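Local coordinates for probable chaperone (Pseudomonas aeruginosa, PDB 4JMF), which is probably a type III secretion chaperone of the CesT family that binds a partner protein, presumably an effector, before its export, at residues A7-L12 / S26-Q31; L30-H35 / H103-L108; M49-E54 / A110-L115; N2-A7 / P43-L48. All blocks are in the same frame, centred on the assembly; numbering follows the deposited sequence.

In the fold
Helices 3-15 and 98-114 pack against an antiparallel sheet, and the four contacts sample that packing. Contacts 1 and 4 lie on helix 3-15, with centres about 10 Å apart; contacts 2 and 3 lie on helix 98-114, with centres about 8 Å apart. Contacts 1 and 2 share Leu30 on strand 28-32, while contacts 3 and 4 use the two ends of strand 46-53, their centres about 22 Å apart. Along the chain, contact 1 is nested within the loop closed by contact 4, and contacts 2 and 3 interleave. The two helices thus pack on one sheet and touch each other, Leu12 meeting Leu105 where contacts 1 and 2 adjoin; strand 28-32 also pairs with a strand of another protein.

Contact 1: residues A7-L12 / S26-Q31; sequences AAIHQL and SVLSLQ
Ile9 on helix 3-15 faces Leu28 on strand 28-32 with 9.2 Å between their CA atoms, and one helical turn later Leu12 faces Leu30 with a CA-CA distance of 11.1 Å. The backbones are therefore too far apart for hydrogen bonding across the gap, and branched aliphatic side chains must bridge it. Inside the helix the usual i to i+4 bonds run on, among them Leu12 N to Ala8 O at 3.0 Å. Ile9 and Leu28 reach toward each other tip to tip, and Ile9 CG2 comes within 3.5 Å of Leu28 CD1, tighter than ordinary carbon packing. With CG2 anti to the backbone N (chi1 -63° for CG1), the short branch of Ile9 is the one presented to the strand. This is helix-on-sheet packing in a CesT-type fold, in which the first helix packs on strand 28-32, the outermost strand of this chain's antiparallel sheet. Alternation along the strand puts Leu28 and Leu30 on the helix side, while Ser29 turns the other way and its OG bonds to His38 ND1. Leu12 completes the second pair more loosely, CD2 lying 4.3 Å from Leu30 CD1; leucine suits this buried place because its methyls can also meet Leu39 and Ile101. Leu30 and Gln31 pair through their backbones with an antiparallel strand of another protein, and an apolar side chain of that protein packs on Leu28.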
loop_
_atom_site.group_PDB
_atom_site.type_symbol
_atom_site.label_atom_id
_atom_site.label_comp_id
_atom_site.label_asym_id
_atom_site.label_seq_id
_atom_site.Cartn_x
_atom_site.Cartn_y
_atom_site.Cartn_z
ATOM N N ALA B 7 -13.970 11.261 12.255
ATOM C CA ALA B 7 -14.314 12.259 11.248
ATOM C C ALA B 7 -14.183 11.693 9.841
ATOM O O ALA B 7 -15.009 11.980 8.985
ATOM C CB ALA B 7 -13.447 13.495 11.408
ATOM N N ALA B 8 -13.142 10.894 9.600
ATOM C CA ALA B 8 -12.967 10.250 8.294
ATOM C C ALA B 8 -14.092 9.256 8.002
ATOM O O ALA B 8 -14.633 9.219 6.885
ATOM C CB ALA B 8 -11.617 9.558 8.214
ATOM N N ILE B 9 -14.428 8.439 8.994
ATOM C CA ILE B 9 -15.539 7.505 8.852
ATOM C C ILE B 9 -16.823 8.287 8.515
ATOM O O ILE B 9 -17.571 7.920 7.606
ATOM C CB ILE B 9 -15.741 6.665 10.133
ATOM C CG1 ILE B 9 -14.507 5.792 10.419
ATOM C CG2 ILE B 9 -16.995 5.795 10.021
ATOM C CD1 ILE B 9 -14.124 4.839 9.295
ATOM N N HIS B 10 -17.053 9.383 9.230
ATOM C CA HIS B 10 -18.220 10.234 8.959
ATOM C C HIS B 10 -18.286 10.668 7.490
ATOM O O HIS B 10 -19.343 10.577 6.829
ATOM C CB HIS B 10 -18.182 11.455 9.873
ATOM C CG HIS B 10 -19.433 12.282 9.845
ATOM N ND1 HIS B 10 -19.605 13.349 8.989
ATOM C CD2 HIS B 10 -20.561 12.215 10.592
ATOM C CE1 HIS B 10 -20.789 13.898 9.203
ATOM N NE2 HIS B 10 -21.389 13.228 10.167
ATOM N N GLN B 11 -17.157 11.115 6.956
ATOM C CA GLN B 11 -17.103 11.517 5.547
ATOM C C GLN B 11 -17.443 10.358 4.620
ATOM O O GLN B 11 -18.179 10.540 3.640
ATOM C CB GLN B 11 -15.718 12.097 5.205
ATOM C CG GLN B 11 -15.405 13.373 5.999
ATOM C CD GLN B 11 -16.363 14.514 5.659
ATOM O OE1 GLN B 11 -16.646 14.764 4.487
ATOM N NE2 GLN B 11 -16.882 15.198 6.689
ATOM N N LEU B 12 -16.924 9.161 4.922
ATOM C CA LEU B 12 -17.221 8.005 4.079
ATOM C C LEU B 12 -18.706 7.705 4.083
ATOM O O LEU B 12 -19.279 7.365 3.047
ATOM C CB LEU B 12 -16.439 6.767 4.526
ATOM C CG LEU B 12 -16.741 5.449 3.799
ATOM C CD1 LEU B 12 -16.371 5.503 2.306
ATOM C CD2 LEU B 12 -15.980 4.310 4.467
ATOM N N SER B 26 -12.962 -0.451 17.462
ATOM C CA SER B 26 -12.527 -1.485 16.533
ATOM C C SER B 26 -13.120 -1.362 15.122
ATOM O O SER B 26 -13.176 -0.276 14.529
ATOM C CB SER B 26 -12.813 -2.892 17.094
ATOM O OG SER B 26 -14.189 -3.253 16.941
ATOM N N VAL B 27 -13.568 -2.507 14.616
ATOM C CA VAL B 27 -13.767 -2.724 13.196
ATOM C C VAL B 27 -15.192 -2.449 12.754
ATOM O O VAL B 27 -16.143 -3.029 13.303
ATOM C CB VAL B 27 -13.401 -4.176 12.846
ATOM C CG1 VAL B 27 -13.560 -4.423 11.363
ATOM C CG2 VAL B 27 -11.976 -4.468 13.286
ATOM N N LEU B 28 -15.329 -1.560 11.773
ATOM C CA LEU B 28 -16.597 -1.362 11.074
ATOM C C LEU B 28 -16.649 -2.243 9.840
ATOM O O LEU B 28 -15.655 -2.386 9.128
ATOM C CB LEU B 28 -16.735 0.086 10.615
ATOM C CG LEU B 28 -17.305 1.054 11.641
ATOM C CD1 LEU B 28 -17.169 2.493 11.151
ATOM C CD2 LEU B 28 -18.771 0.708 11.884
ATOM N N SER B 29 -17.816 -2.809 9.562
ATOM C CA SER B 29 -17.962 -3.636 8.379
ATOM C C SER B 29 -19.060 -3.082 7.480
ATOM O O SER B 29 -20.063 -2.564 7.969
ATOM C CB SER B 29 -18.281 -5.076 8.781
ATOM O OG SER B 29 -17.354 -5.543 9.745
ATOM N N LEU B 30 -18.859 -3.213 6.172
ATOM C CA LEU B 30 -19.811 -2.754 5.167
ATOM C C LEU B 30 -20.056 -3.862 4.159
ATOM O O LEU B 30 -19.120 -4.536 3.750
ATOM C CB LEU B 30 -19.233 -1.563 4.413
ATOM C CG LEU B 30 -19.038 -0.287 5.212
ATOM C CD1 LEU B 30 -18.310 0.734 4.355
ATOM C CD2 LEU B 30 -20.411 0.232 5.632
ATOM N N GLN B 31 -21.309 -4.056 3.760
ATOM C CA GLN B 31 -21.627 -4.968 2.669
ATOM C C GLN B 31 -21.739 -4.157 1.382
ATOM O O GLN B 31 -22.621 -3.311 1.248
ATOM C CB GLN B 31 -22.950 -5.676 2.937
ATOM C CG GLN B 31 -23.237 -6.812 1.965
ATOM C CD GLN B 31 -22.377 -8.018 2.260
ATOM O OE1 GLN B 31 -22.264 -8.440 3.415
ATOM N NE2 GLN B 31 -21.739 -8.567 1.227
#

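Contact 2: residues L30-H35 / H103-L108; sequences LQVGPH and HQLEQL
Leu105 meets both Leu30 and Val32, so that helix 98-114 rests on strand 28-32 just before the type II' turn from Val32 to His35 that closes a two-residue beta hairpin with strand 35-41. At the start of the helical segment, His103 NE2 bonds to Asp70, while Gln107 CG lies over one face of the His103 ring, offset toward its rim. Gln104 follows, buried but polar: its NE2 is shared between Leu47 O and Asn89 OD1, which satisfies the amide nitrogen in this buried place. Leu105 is the residue that crosses to the strand. Its CG is anti to the backbone N (chi1 179°), which sends CD2 outward to lie 4.1 Å from Leu30 CD1, the two side chains meeting at a slant, and 4.4 Å from Val32 CG2. One methyl thus serves two strand residues on the same side of the sheet, a job that suits a flexible, purely apolar leucine. Glu106 OE2 and Gln107 NE2 turn instead to the backbone of another protein, and Leu108 packs on Leu87 and Met49. In the turn itself, glycine suits the first corner because Gly33 has positive phi (57°). A side chain also braces the turn: Gln31 NE2 donates to Gly33 O over 2.9 Å in a nearly straight bond of 163°, with that oxygen close to the amide plane of Gln31.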
loop_
_atom_site.group_PDB
_atom_site.type_symbol
_atom_site.label_atom_id
_atom_site.label_comp_id
_atom_site.label_asym_id
_atom_site.label_seq_id
_atom_site.Cartn_x
_atom_site.Cartn_y
_atom_site.Cartn_z
ATOM N N LEU B 30 -18.859 -3.213 6.172
ATOM C CA LEU B 30 -19.811 -2.754 5.167
ATOM C C LEU B 30 -20.056 -3.862 4.159
ATOM O O LEU B 30 -19.120 -4.536 3.750
ATOM C CB LEU B 30 -19.233 -1.563 4.413
ATOM C CG LEU B 30 -19.038 -0.287 5.212
ATOM C CD1 LEU B 30 -18.310 0.734 4.355
ATOM C CD2 LEU B 30 -20.411 0.232 5.632
ATOM N N GLN B 31 -21.309 -4.056 3.760
ATOM C CA GLN B 31 -21.627 -4.968 2.669
ATOM C C GLN B 31 -21.739 -4.157 1.382
ATOM O O GLN B 31 -22.621 -3.311 1.248
ATOM C CB GLN B 31 -22.950 -5.676 2.937
ATOM C CG GLN B 31 -23.237 -6.812 1.965
ATOM C CD GLN B 31 -22.377 -8.018 2.260
ATOM O OE1 GLN B 31 -22.264 -8.440 3.415
ATOM N NE2 GLN B 31 -21.739 -8.567 1.227
ATOM N N VAL B 32 -20.830 -4.380 0.445
ATOM C CA VAL B 32 -20.886 -3.668 -0.824
ATOM C C VAL B 32 -21.133 -4.698 -1.908
ATOM O O VAL B 32 -20.211 -5.397 -2.339
ATOM C CB VAL B 32 -19.584 -2.882 -1.104
ATOM C CG1 VAL B 32 -19.664 -2.184 -2.442
ATOM C CG2 VAL B 32 -19.337 -1.861 -0.004
ATOM N N GLY B 33 -22.386 -4.825 -2.326
ATOM C CA GLY B 33 -22.760 -5.926 -3.196
ATOM C C GLY B 33 -22.384 -7.216 -2.496
ATOM O O GLY B 33 -22.639 -7.383 -1.304
ATOM N N PRO B 34 -21.726 -8.121 -3.220
ATOM C CA PRO B 34 -21.365 -9.404 -2.604
ATOM C C PRO B 34 -20.124 -9.329 -1.702
ATOM O O PRO B 34 -19.747 -10.328 -1.068
ATOM C CB PRO B 34 -21.115 -10.306 -3.810
ATOM C CG PRO B 34 -20.721 -9.371 -4.919
ATOM C CD PRO B 34 -21.358 -8.042 -4.646
ATOM N N HIS B 35 -19.517 -8.152 -1.610
ATOM C CA HIS B 35 -18.280 -7.997 -0.842
ATOM C C HIS B 35 -18.462 -7.447 0.576
ATOM O O HIS B 35 -18.926 -6.314 0.768
ATOM C CB HIS B 35 -17.326 -7.108 -1.629
ATOM C CG HIS B 35 -17.161 -7.538 -3.052
ATOM N ND1 HIS B 35 -16.520 -8.708 -3.406
ATOM C CD2 HIS B 35 -17.571 -6.964 -4.209
ATOM C CE1 HIS B 35 -16.537 -8.832 -4.721
ATOM N NE2 HIS B 35 -17.169 -7.788 -5.231
ATOM N N HIS B 103 -12.866 6.950 -2.834
ATOM C CA HIS B 103 -11.977 6.331 -3.819
ATOM C C HIS B 103 -11.251 5.102 -3.262
ATOM O O HIS B 103 -11.106 4.088 -3.962
ATOM C CB HIS B 103 -10.973 7.356 -4.346
ATOM C CG HIS B 103 -10.107 6.842 -5.452
ATOM N ND1 HIS B 103 -10.540 6.746 -6.756
ATOM C CD2 HIS B 103 -8.828 6.389 -5.448
ATOM C CE1 HIS B 103 -9.566 6.266 -7.511
ATOM N NE2 HIS B 103 -8.518 6.038 -6.742
ATOM N N GLN B 104 -10.792 5.182 -2.014
ATOM C CA GLN B 104 -10.094 4.047 -1.399
ATOM C C GLN B 104 -10.964 2.804 -1.375
ATOM O O GLN B 104 -10.515 1.708 -1.727
ATOM C CB GLN B 104 -9.634 4.364 0.024
ATOM C CG GLN B 104 -8.753 3.259 0.625
ATOM C CD GLN B 104 -8.342 3.534 2.062
ATOM O OE1 GLN B 104 -8.547 4.638 2.582
ATOM N NE2 GLN B 104 -7.745 2.525 2.718
ATOM N N LEU B 105 -12.210 2.959 -0.943
ATOM C CA LEU B 105 -13.106 1.812 -0.874
ATOM C C LEU B 105 -13.410 1.294 -2.279
ATOM O O LEU B 105 -13.463 0.079 -2.507
ATOM C CB LEU B 105 -14.399 2.173 -0.130
ATOM C CG LEU B 105 -15.457 1.070 -0.001
ATOM C CD1 LEU B 105 -14.910 -0.137 0.788
ATOM C CD2 LEU B 105 -16.726 1.615 0.672
ATOM N N GLU B 106 -13.590 2.213 -3.221
ATOM C CA GLU B 106 -13.960 1.833 -4.575
ATOM C C GLU B 106 -12.874 1.002 -5.231
ATOM O O GLU B 106 -13.175 0.011 -5.904
ATOM C CB GLU B 106 -14.242 3.073 -5.422
ATOM C CG GLU B 106 -14.897 2.765 -6.768
ATOM C CD GLU B 106 -15.779 3.910 -7.235
ATOM O OE1 GLU B 106 -15.234 4.958 -7.665
ATOM O OE2 GLU B 106 -17.022 3.761 -7.161
ATOM N N GLN B 107 -11.617 1.390 -5.029
ATOM C CA GLN B 107 -10.507 0.628 -5.604
ATOM C C GLN B 107 -10.393 -0.753 -4.957
ATOM O O GLN B 107 -10.056 -1.733 -5.630
ATOM C CB GLN B 107 -9.192 1.403 -5.490
ATOM C CG GLN B 107 -9.174 2.696 -6.295
ATOM C CD GLN B 107 -9.461 2.448 -7.763
ATOM O OE1 GLN B 107 -8.734 1.709 -8.435
ATOM N NE2 GLN B 107 -10.535 3.057 -8.269
ATOM N N LEU B 108 -10.684 -0.836 -3.658
ATOM C CA LEU B 108 -10.713 -2.131 -2.979
ATOM C C LEU B 108 -11.765 -3.017 -3.637
ATOM O O LEU B 108 -11.474 -4.139 -4.073
ATOM C CB LEU B 108 -11.040 -1.972 -1.490
ATOM C CG LEU B 108 -11.095 -3.292 -0.713
ATOM C CD1 LEU B 108 -9.739 -4.012 -0.753
ATOM C CD2 LEU B 108 -11.555 -3.076 0.732
#

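Contact 3: residues M49-E54 / A110-L115; sequences MFTRLE and AAAEEL
Leu53 and Leu115 both hold CG anti to the carbonyl carbon (chi1 -55° and -74°), and from a strand on one side and a helix terminus on the other these torsions bring their CD1 methyls within 4.0 Å. The two side chains cross at about a right angle, so the contact is methyl on methyl, with no long side-by-side overlap. Thr51 makes the second link. Its CG2 faces the helix, 4.3 Å from Ala112 CB, while the hydroxyl is bonded to Leu36 O on the neighbouring strand. A threonine fits here because one branch can bond to a backbone carbonyl of the next strand while the other packs, and alanine fits because its small side chain lets the helix come close: the Thr51 and Ala112 CA atoms are 7.9 Å apart, a short distance for a helix lying on a sheet. Leu115 is the first residue to leave helical geometry, although its N still bonds to Ala111 O at 3.1 Å; the last turn therefore delivers an apolar side chain to the sheet just as the helix ends. The alternation of strand residues sends Phe50 and Arg52 to the other side, where Phe50 meets the ring of His38 and an apolar side chain of another protein, and Arg52 NE forms a salt bridge with Glu84. Strand 46-53 is central, hydrogen-bonded to strands 35-41 and 85-92, and the C-terminal end of helix 98-114 packs on it; the hydrogen bond between His35 NE2 and Glu113 OE2 also ties that helix to the start of strand 35-41.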
loop_
_atom_site.group_PDB
_atom_site.type_symbol
_atom_site.label_atom_id
_atom_site.label_comp_id
_atom_site.label_asym_id
_atom_site.label_seq_id
_atom_site.Cartn_x
_atom_site.Cartn_y
_atom_site.Cartn_z
ATOM N N MET B 49 -8.550 -0.637 4.897
ATOM C CA MET B 49 -9.770 -1.268 4.398
ATOM C C MET B 49 -9.417 -2.635 3.846
ATOM O O MET B 49 -8.410 -2.785 3.146
ATOM C CB MET B 49 -10.401 -0.443 3.270
ATOM C CG MET B 49 -10.765 0.981 3.645
ATOM S SD MET B 49 -11.758 1.694 2.332
ATOM C CE MET B 49 -12.046 3.349 2.953
ATOM N N PHE B 50 -10.243 -3.636 4.125
ATOM C CA PHE B 50 -9.931 -4.958 3.587
ATOM C C PHE B 50 -11.148 -5.842 3.448
ATOM O O PHE B 50 -12.186 -5.591 4.062
ATOM C CB PHE B 50 -8.851 -5.659 4.434
ATOM C CG PHE B 50 -9.236 -5.857 5.879
ATOM C CD1 PHE B 50 -9.702 -7.085 6.325
ATOM C CD2 PHE B 50 -9.103 -4.820 6.799
ATOM C CE1 PHE B 50 -10.047 -7.268 7.671
ATOM C CE2 PHE B 50 -9.444 -4.995 8.142
ATOM C CZ PHE B 50 -9.915 -6.218 8.574
ATOM N N THR B 51 -11.006 -6.888 2.635
ATOM C CA THR B 51 -12.076 -7.848 2.464
ATOM C C THR B 51 -11.451 -9.250 2.447
ATOM O O THR B 51 -10.373 -9.460 1.868
ATOM C CB THR B 51 -12.883 -7.532 1.175
ATOM O OG1 THR B 51 -13.984 -8.434 1.028
ATOM C CG2 THR B 51 -12.000 -7.587 -0.057
ATOM N N ARG B 52 -12.101 -10.192 3.122
ATOM C CA ARG B 52 -11.595 -11.563 3.189
ATOM C C ARG B 52 -12.047 -12.322 1.953
ATOM O O ARG B 52 -13.241 -12.357 1.636
ATOM C CB ARG B 52 -12.108 -12.252 4.457
ATOM C CG ARG B 52 -11.690 -13.705 4.629
ATOM C CD ARG B 52 -12.840 -14.661 4.333
ATOM N NE ARG B 52 -12.501 -16.057 4.624
ATOM C CZ ARG B 52 -13.319 -17.087 4.401
ATOM N NH1 ARG B 52 -14.525 -16.884 3.876
ATOM N NH2 ARG B 52 -12.925 -18.320 4.685
ATOM N N LEU B 53 -11.095 -12.891 1.227
ATOM C CA LEU B 53 -11.422 -13.698 0.059
ATOM C C LEU B 53 -11.345 -15.170 0.445
ATOM O O LEU B 53 -11.017 -15.511 1.592
ATOM C CB LEU B 53 -10.438 -13.408 -1.074
ATOM C CG LEU B 53 -10.310 -11.938 -1.484
ATOM C CD1 LEU B 53 -9.253 -11.779 -2.558
ATOM C CD2 LEU B 53 -11.646 -11.372 -1.968
ATOM N N GLU B 54 -11.657 -16.049 -0.500
ATOM C CA GLU B 54 -11.417 -17.474 -0.289
ATOM C C GLU B 54 -10.167 -17.901 -1.053
ATOM O O GLU B 54 -9.047 -17.768 -0.535
ATOM C CB GLU B 54 -12.660 -18.311 -0.645
ATOM C CG GLU B 54 -13.779 -18.153 0.393
ATOM C CD GLU B 54 -15.074 -18.885 0.048
ATOM O OE1 GLU B 54 -15.025 -19.889 -0.699
ATOM O OE2 GLU B 54 -16.149 -18.450 0.537
ATOM N N ALA B 110 -13.266 -2.671 -6.522
ATOM C CA ALA B 110 -12.985 -2.924 -7.930
ATOM C C ALA B 110 -12.102 -4.152 -8.116
ATOM O O ALA B 110 -12.312 -4.944 -9.033
ATOM C CB ALA B 110 -12.362 -1.693 -8.599
ATOM N N ALA B 111 -11.122 -4.339 -7.240
ATOM C CA ALA B 111 -10.242 -5.495 -7.399
ATOM C C ALA B 111 -10.952 -6.756 -6.946
ATOM O O ALA B 111 -10.753 -7.828 -7.512
ATOM C CB ALA B 111 -8.965 -5.309 -6.641
ATOM N N ALA B 112 -11.778 -6.629 -5.918
ATOM C CA ALA B 112 -12.524 -7.783 -5.420
ATOM C C ALA B 112 -13.480 -8.298 -6.497
ATOM O O ALA B 112 -13.700 -9.507 -6.607
ATOM C CB ALA B 112 -13.284 -7.431 -4.150
ATOM N N GLU B 113 -14.043 -7.373 -7.279
ATOM C CA GLU B 113 -14.981 -7.705 -8.355
ATOM C C GLU B 113 -14.277 -8.493 -9.455
ATOM O O GLU B 113 -14.790 -9.494 -9.960
ATOM C CB GLU B 113 -15.560 -6.422 -8.967
ATOM C CG GLU B 113 -16.827 -5.927 -8.309
ATOM C CD GLU B 113 -18.003 -6.848 -8.558
ATOM O OE1 GLU B 113 -18.545 -6.807 -9.682
ATOM O OE2 GLU B 113 -18.387 -7.613 -7.638
ATOM N N GLU B 114 -13.094 -8.017 -9.823
ATOM C CA GLU B 114 -12.310 -8.612 -10.889
ATOM C C GLU B 114 -11.854 -10.038 -10.573
ATOM O O GLU B 114 -11.850 -10.899 -11.452
ATOM C CB GLU B 114 -11.081 -7.744 -11.120
ATOM C CG GLU B 114 -10.562 -7.705 -12.545
ATOM C CD GLU B 114 -9.619 -6.527 -12.763
ATOM O OE1 GLU B 114 -10.039 -5.541 -13.406
ATOM O OE2 GLU B 114 -8.464 -6.576 -12.278
ATOM N N LEU B 115 -11.474 -10.279 -9.320
ATOM C CA LEU B 115 -10.710 -11.482 -8.959
ATOM C C LEU B 115 -11.464 -12.808 -9.010
ATOM O O LEU B 115 -12.421 -13.014 -8.259
ATOM C CB LEU B 115 -10.073 -11.321 -7.578
ATOM C CG LEU B 115 -8.869 -10.381 -7.532
ATOM C CD1 LEU B 115 -8.279 -10.349 -6.131
ATOM C CD2 LEU B 115 -7.815 -10.785 -8.555
#

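Contact 4: residues N2-A7 / P43-L48; sequences NPLYRA and PTDHLL
Tyr5 presents the edge of its ring to Leu47, whose CD1 lies near the ring plane, 3.5 Å from Tyr5 CE1 and 4.0 Å from Tyr5 OH. The side chains cross at about a right angle. With CG anti to the backbone N (chi1 177°), the long phenol suits this place because it reaches from the first turn of the helix to the sheet, where a leucine methyl meets its edge. A polar link stands beside this apolar one. Asn2 ND2 donates to Asp45 OD1 over 3.3 Å, a bent bond with an N-H...O angle of 140°. The oxygen lies close to the amide plane of Asn2, yet it is approached from above the carboxylate plane, the two flat groups being turned 77° apart. Asn2 does two jobs: its OD1 accepts from Leu4 N at 3.0 Å, making it the N-cap of helix 3-15, while ND2 also bonds to Glu41 OE2. That same Glu41 oxygen accepts from Asp45 N, so one carboxylate ties helix start and turn together. Asp45 sits at the third position of a type II turn, Pro43 to His46, where phi is positive. Within the turn, His46 ND1 donates to Thr44 O over 3.1 Å, the oxygen lying near the plane of the imidazole ring. In the fold, the start of helix 3-15 lies against the beginning of strand 46-53, with Leu39 and Leu93 touching both Tyr5 and Leu47, while Pro71 of the second subunit packs on Pro43 and His46 and Phe67 of that subunit on Leu48.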
loop_
_atom_site.group_PDB
_atom_site.type_symbol
_atom_site.label_atom_id
_atom_site.label_comp_id
_atom_site.label_asym_id
_atom_site.label_seq_id
_atom_site.Cartn_x
_atom_site.Cartn_y
_atom_site.Cartn_z
ATOM N N ASN B 2 -10.141 7.780 18.168
ATOM C CA ASN B 2 -9.413 8.922 17.610
ATOM C C ASN B 2 -10.383 9.812 16.823
ATOM O O ASN B 2 -10.974 9.370 15.827
ATOM C CB ASN B 2 -8.280 8.408 16.708
ATOM C CG ASN B 2 -7.497 9.527 16.002
ATOM O OD1 ASN B 2 -7.747 10.729 16.197
ATOM N ND2 ASN B 2 -6.527 9.121 15.174
ATOM N N PRO B 3 -10.551 11.069 17.269
ATOM C CA PRO B 3 -11.463 12.032 16.635
ATOM C C PRO B 3 -11.241 12.163 15.131
ATOM O O PRO B 3 -12.211 12.339 14.385
ATOM C CB PRO B 3 -11.099 13.354 17.316
ATOM C CG PRO B 3 -10.586 12.957 18.645
ATOM C CD PRO B 3 -9.882 11.645 18.453
ATOM N N LEU B 4 -9.990 12.067 14.696
ATOM C CA LEU B 4 -9.659 12.202 13.276
ATOM C C LEU B 4 -10.124 10.990 12.474
ATOM O O LEU B 4 -10.489 11.113 11.299
ATOM C CB LEU B 4 -8.149 12.402 13.091
ATOM C CG LEU B 4 -7.499 13.511 13.928
ATOM C CD1 LEU B 4 -5.987 13.554 13.708
ATOM C CD2 LEU B 4 -8.116 14.849 13.597
ATOM N N TYR B 5 -10.101 9.815 13.109
ATOM C CA TYR B 5 -10.613 8.603 12.477
ATOM C C TYR B 5 -12.137 8.663 12.420
ATOM O O TYR B 5 -12.738 8.361 11.383
ATOM C CB TYR B 5 -10.136 7.339 13.212
ATOM C CG TYR B 5 -10.695 6.052 12.641
ATOM C CD1 TYR B 5 -10.147 5.489 11.499
ATOM C CD2 TYR B 5 -11.760 5.400 13.247
ATOM C CE1 TYR B 5 -10.653 4.318 10.969
ATOM C CE2 TYR B 5 -12.276 4.229 12.724
ATOM C CZ TYR B 5 -11.713 3.693 11.581
ATOM O OH TYR B 5 -12.204 2.517 11.040
ATOM N N ARG B 6 -12.768 9.069 13.515
ATOM C CA ARG B 6 -14.224 9.197 13.517
ATOM C C ARG B 6 -14.690 10.154 12.416
ATOM O O ARG B 6 -15.662 9.878 11.714
ATOM C CB ARG B 6 -14.744 9.662 14.885
ATOM C CG ARG B 6 -16.262 9.822 14.924
ATOM C CD ARG B 6 -16.765 10.317 16.279
ATOM N NE ARG B 6 -15.961 11.412 16.826
ATOM C CZ ARG B 6 -15.212 11.321 17.926
ATOM N NH1 ARG B 6 -15.159 10.182 18.611
ATOM N NH2 ARG B 6 -14.517 12.373 18.345
ATOM N N ALA B 7 -13.970 11.261 12.255
ATOM C CA ALA B 7 -14.314 12.259 11.248
ATOM C C ALA B 7 -14.183 11.693 9.841
ATOM O O ALA B 7 -15.009 11.980 8.985
ATOM C CB ALA B 7 -13.447 13.495 11.408
ATOM N N PRO B 43 -2.053 1.366 11.167
ATOM C CA PRO B 43 -1.807 1.716 12.571
ATOM C C PRO B 43 -2.466 3.041 12.847
ATOM O O PRO B 43 -3.256 3.514 12.015
ATOM C CB PRO B 43 -0.285 1.894 12.628
ATOM C CG PRO B 43 0.077 2.351 11.220
ATOM C CD PRO B 43 -0.887 1.636 10.306
ATOM N N THR B 44 -2.156 3.627 13.997
ATOM C CA THR B 44 -2.663 4.941 14.355
ATOM C C THR B 44 -2.503 5.920 13.190
ATOM O O THR B 44 -1.478 5.911 12.492
ATOM C CB THR B 44 -1.943 5.443 15.607
ATOM O OG1 THR B 44 -2.146 4.478 16.639
ATOM C CG2 THR B 44 -2.512 6.783 16.079
ATOM N N ASP B 45 -3.551 6.710 12.957
ATOM C CA ASP B 45 -3.584 7.735 11.903
ATOM C C ASP B 45 -3.597 7.208 10.472
ATOM O O ASP B 45 -3.436 7.986 9.529
ATOM C CB ASP B 45 -2.457 8.762 12.088
ATOM C CG ASP B 45 -2.616 9.570 13.360
ATOM O OD1 ASP B 45 -3.752 10.013 13.649
ATOM O OD2 ASP B 45 -1.612 9.739 14.079
ATOM N N HIS B 46 -3.809 5.903 10.306
ATOM C CA HIS B 46 -4.060 5.348 8.968
ATOM C C HIS B 46 -5.376 4.588 8.930
ATOM O O HIS B 46 -5.819 4.044 9.941
ATOM C CB HIS B 46 -2.931 4.414 8.518
ATOM C CG HIS B 46 -1.604 5.085 8.377
ATOM N ND1 HIS B 46 -0.898 5.566 9.459
ATOM C CD2 HIS B 46 -0.843 5.338 7.285
ATOM C CE1 HIS B 46 0.241 6.085 9.040
ATOM N NE2 HIS B 46 0.294 5.972 7.726
ATOM N N LEU B 47 -6.011 4.558 7.763
ATOM C CA LEU B 47 -7.267 3.830 7.606
ATOM C C LEU B 47 -7.009 2.597 6.758
ATOM O O LEU B 47 -6.611 2.709 5.591
ATOM C CB LEU B 47 -8.323 4.701 6.918
ATOM C CG LEU B 47 -9.595 3.985 6.445
ATOM C CD1 LEU B 47 -10.341 3.367 7.616
ATOM C CD2 LEU B 47 -10.503 4.962 5.754
ATOM N N LEU B 48 -7.237 1.429 7.347
ATOM C CA LEU B 48 -7.049 0.168 6.644
ATOM C C LEU B 48 -8.406 -0.341 6.190
ATOM O O LEU B 48 -9.319 -0.440 6.999
ATOM C CB LEU B 48 -6.405 -0.850 7.584
ATOM C CG LEU B 48 -6.160 -2.267 7.070
ATOM C CD1 LEU B 48 -4.989 -2.292 6.071
ATOM C CD2 LEU B 48 -5.906 -3.217 8.253
#